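Local coordinates for phage tail sheath protein (Desulfitobacterium hafniense, PDB 3HXL), which probably polymerises into the contractile sheath around the tail tube of a myovirus-type phage or a phage-like particle, at residues Met38-Ser43 with Leu72-Glu77. Numbering follows the deposited sequence.
Sequences MPLILS and LRLINE
Met38, modelled as selenomethionine, sends CG anti to its own backbone N (chi1 180°) and stays extended to SE, then bends at chi3 (55°), which turns CE onto the backbone of Leu74. Leu40 takes the other course. Its CG lies anti to the carbonyl carbon, and both methyls face the helix. The contact packs a short helix, 73-78, on strand 35-40 of a mixed beta-sheet. The strand pairs in parallel with strands 84-89 and 202-204, and helix 73-78 leads into strand 84-89. The helix thus lies on the connection between two neighbouring parallel strands, 35-40 and 84-89, in the N-terminal part of the sheath-protein fold. This connection also carries strand 51-54, which pairs antiparallel with strand 84-89, and helix 60-63. The segment axes run nearly antiparallel, at 169°, and approach to 10.5 Å.

Met38 and Leu40 are alternate residues, so their side chains share one side of the strand. The Met38 side chain crosses that of Leu74 at about a right angle. Met38 SE lies 4.1 Å from Leu74 CB. Met38 CE reaches past the side chain to Leu74 O, at 3.5 Å, and also touches Leu74 CB. The two branches of Leu40 divide the work. Leu40 CD1 meets Ile75 CG1 at 4.1 Å and Leu74 CB at a like distance, while CD2 turns to the end of Leu74. Ile75 also packs on Leu85 and Leu87 of strand 84-89, and on Leu63 of helix 60-63. Ala268 of helix 263-276 touches Met38.

The tightest meeting of carbons between strand and helix is methyl to methyl: Leu40 CD2 sits 3.5 Å from Leu74 CD1, closer than usual van der Waals contact.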
loop_
_atom_site.group_PDB
_atom_site.type_symbol
_atom_site.label_atom_id
_atom_site.label_comp_id
_atom_site.label_asym_id
_atom_site.label_seq_id
_atom_site.Cartn_x
_atom_site.Cartn_y
_atom_site.Cartn_z
HETATM N N MSE A 38 1.153 -2.445 2.847
HETATM C CA MSE A 38 1.978 -3.636 2.870
HETATM C C MSE A 38 2.399 -4.059 4.269
HETATM O O MSE A 38 2.809 -3.237 5.084
HETATM C CB MSE A 38 3.206 -3.372 1.994
HETATM C CG MSE A 38 4.226 -4.481 1.868
HETATM SE SE MSE A 38 5.487 -4.063 0.420
HETATM C CE MSE A 38 6.055 -2.306 1.094
ATOM N N PRO A 39 2.259 -5.357 4.577
ATOM C CA PRO A 39 2.654 -5.860 5.896
ATOM C C PRO A 39 4.099 -6.369 5.785
ATOM O O PRO A 39 4.401 -7.200 4.932
ATOM C CB PRO A 39 1.647 -6.978 6.149
ATOM C CG PRO A 39 1.464 -7.566 4.777
ATOM C CD PRO A 39 1.415 -6.337 3.862
ATOM N N LEU A 40 4.992 -5.868 6.633
ATOM C CA LEU A 40 6.387 -6.284 6.567
ATOM C C LEU A 40 7.030 -6.660 7.883
ATOM O O LEU A 40 6.632 -6.203 8.955
ATOM C CB LEU A 40 7.263 -5.187 5.942
ATOM C CG LEU A 40 7.084 -4.799 4.474
ATOM C CD1 LEU A 40 8.143 -3.771 4.097
ATOM C CD2 LEU A 40 7.198 -6.027 3.597
ATOM N N ILE A 41 8.050 -7.497 7.769
ATOM C CA ILE A 41 8.838 -7.922 8.908
ATOM C C ILE A 41 10.053 -7.009 8.830
ATOM O O ILE A 41 10.806 -7.052 7.861
ATOM C CB ILE A 41 9.260 -9.380 8.762
ATOM C CG1 ILE A 41 8.016 -10.272 8.844
ATOM C CG2 ILE A 41 10.283 -9.737 9.839
ATOM C CD1 ILE A 41 8.242 -11.694 8.401
ATOM N N LEU A 42 10.226 -6.177 9.851
ATOM C CA LEU A 42 11.320 -5.214 9.886
ATOM C C LEU A 42 12.278 -5.438 11.054
ATOM O O LEU A 42 12.068 -6.325 11.882
ATOM C CB LEU A 42 10.731 -3.801 9.957
ATOM C CG LEU A 42 9.754 -3.430 8.834
ATOM C CD1 LEU A 42 9.162 -2.046 9.081
ATOM C CD2 LEU A 42 10.489 -3.462 7.507
ATOM N N SER A 43 13.331 -4.626 11.109
ATOM C CA SER A 43 14.323 -4.726 12.173
ATOM C C SER A 43 14.270 -3.505 13.082
ATOM O O SER A 43 15.087 -3.354 13.991
ATOM C CB SER A 43 15.727 -4.858 11.577
ATOM O OG SER A 43 15.816 -5.987 10.727
ATOM N N LEU A 72 15.169 -1.441 3.530
ATOM C CA LEU A 72 13.887 -0.832 3.184
ATOM C C LEU A 72 13.536 -0.949 1.710
ATOM O O LEU A 72 12.656 -0.248 1.214
ATOM C CB LEU A 72 13.866 0.639 3.611
ATOM C CG LEU A 72 14.047 0.920 5.112
ATOM C CD1 LEU A 72 13.960 2.421 5.347
ATOM C CD2 LEU A 72 12.974 0.194 5.926
ATOM N N ARG A 73 14.218 -1.849 1.018
ATOM C CA ARG A 73 13.982 -2.069 -0.402
ATOM C C ARG A 73 12.505 -2.121 -0.825
ATOM O O ARG A 73 12.107 -1.432 -1.766
ATOM C CB ARG A 73 14.690 -3.354 -0.849
ATOM C CG ARG A 73 14.259 -3.840 -2.223
ATOM C CD ARG A 73 14.614 -2.825 -3.301
ATOM N NE ARG A 73 16.051 -2.792 -3.549
ATOM C CZ ARG A 73 16.652 -1.926 -4.359
ATOM N NH1 ARG A 73 15.940 -1.009 -5.005
ATOM N NH2 ARG A 73 17.963 -1.982 -4.524
ATOM N N LEU A 74 11.686 -2.923 -0.141
ATOM C CA LEU A 74 10.274 -3.041 -0.518
ATOM C C LEU A 74 9.495 -1.741 -0.382
ATOM O O LEU A 74 8.577 -1.468 -1.162
ATOM C CB LEU A 74 9.588 -4.139 0.304
ATOM C CG LEU A 74 10.233 -5.526 0.203
ATOM C CD1 LEU A 74 9.407 -6.546 0.994
ATOM C CD2 LEU A 74 10.329 -5.936 -1.250
ATOM N N ILE A 75 9.853 -0.938 0.614
ATOM C CA ILE A 75 9.187 0.336 0.822
ATOM C C ILE A 75 9.550 1.245 -0.356
ATOM O O ILE A 75 8.702 1.943 -0.908
ATOM C CB ILE A 75 9.630 0.957 2.165
ATOM C CG1 ILE A 75 9.092 0.093 3.313
ATOM C CG2 ILE A 75 9.115 2.390 2.292
ATOM C CD1 ILE A 75 9.578 0.497 4.681
ATOM N N ASN A 76 10.819 1.205 -0.743
ATOM C CA ASN A 76 11.311 2.001 -1.860
ATOM C C ASN A 76 10.559 1.608 -3.137
ATOM O O ASN A 76 10.054 2.469 -3.855
ATOM C CB ASN A 76 12.826 1.780 -2.015
ATOM C CG ASN A 76 13.425 2.567 -3.176
ATOM O OD1 ASN A 76 13.674 2.020 -4.257
ATOM N ND2 ASN A 76 13.647 3.851 -2.960
ATOM N N GLU A 77 10.453 0.309 -3.402
ATOM C CA GLU A 77 9.770 -0.166 -4.601
ATOM C C GLU A 77 8.282 0.182 -4.653
ATOM O O GLU A 77 7.775 0.587 -5.696
ATOM C CB GLU A 77 9.956 -1.681 -4.747
ATOM C CG GLU A 77 11.419 -2.100 -4.839
ATOM C CD GLU A 77 12.170 -1.348 -5.934
ATOM O OE1 GLU A 77 11.891 -1.592 -7.128
ATOM O OE2 GLU A 77 13.032 -0.508 -5.597
#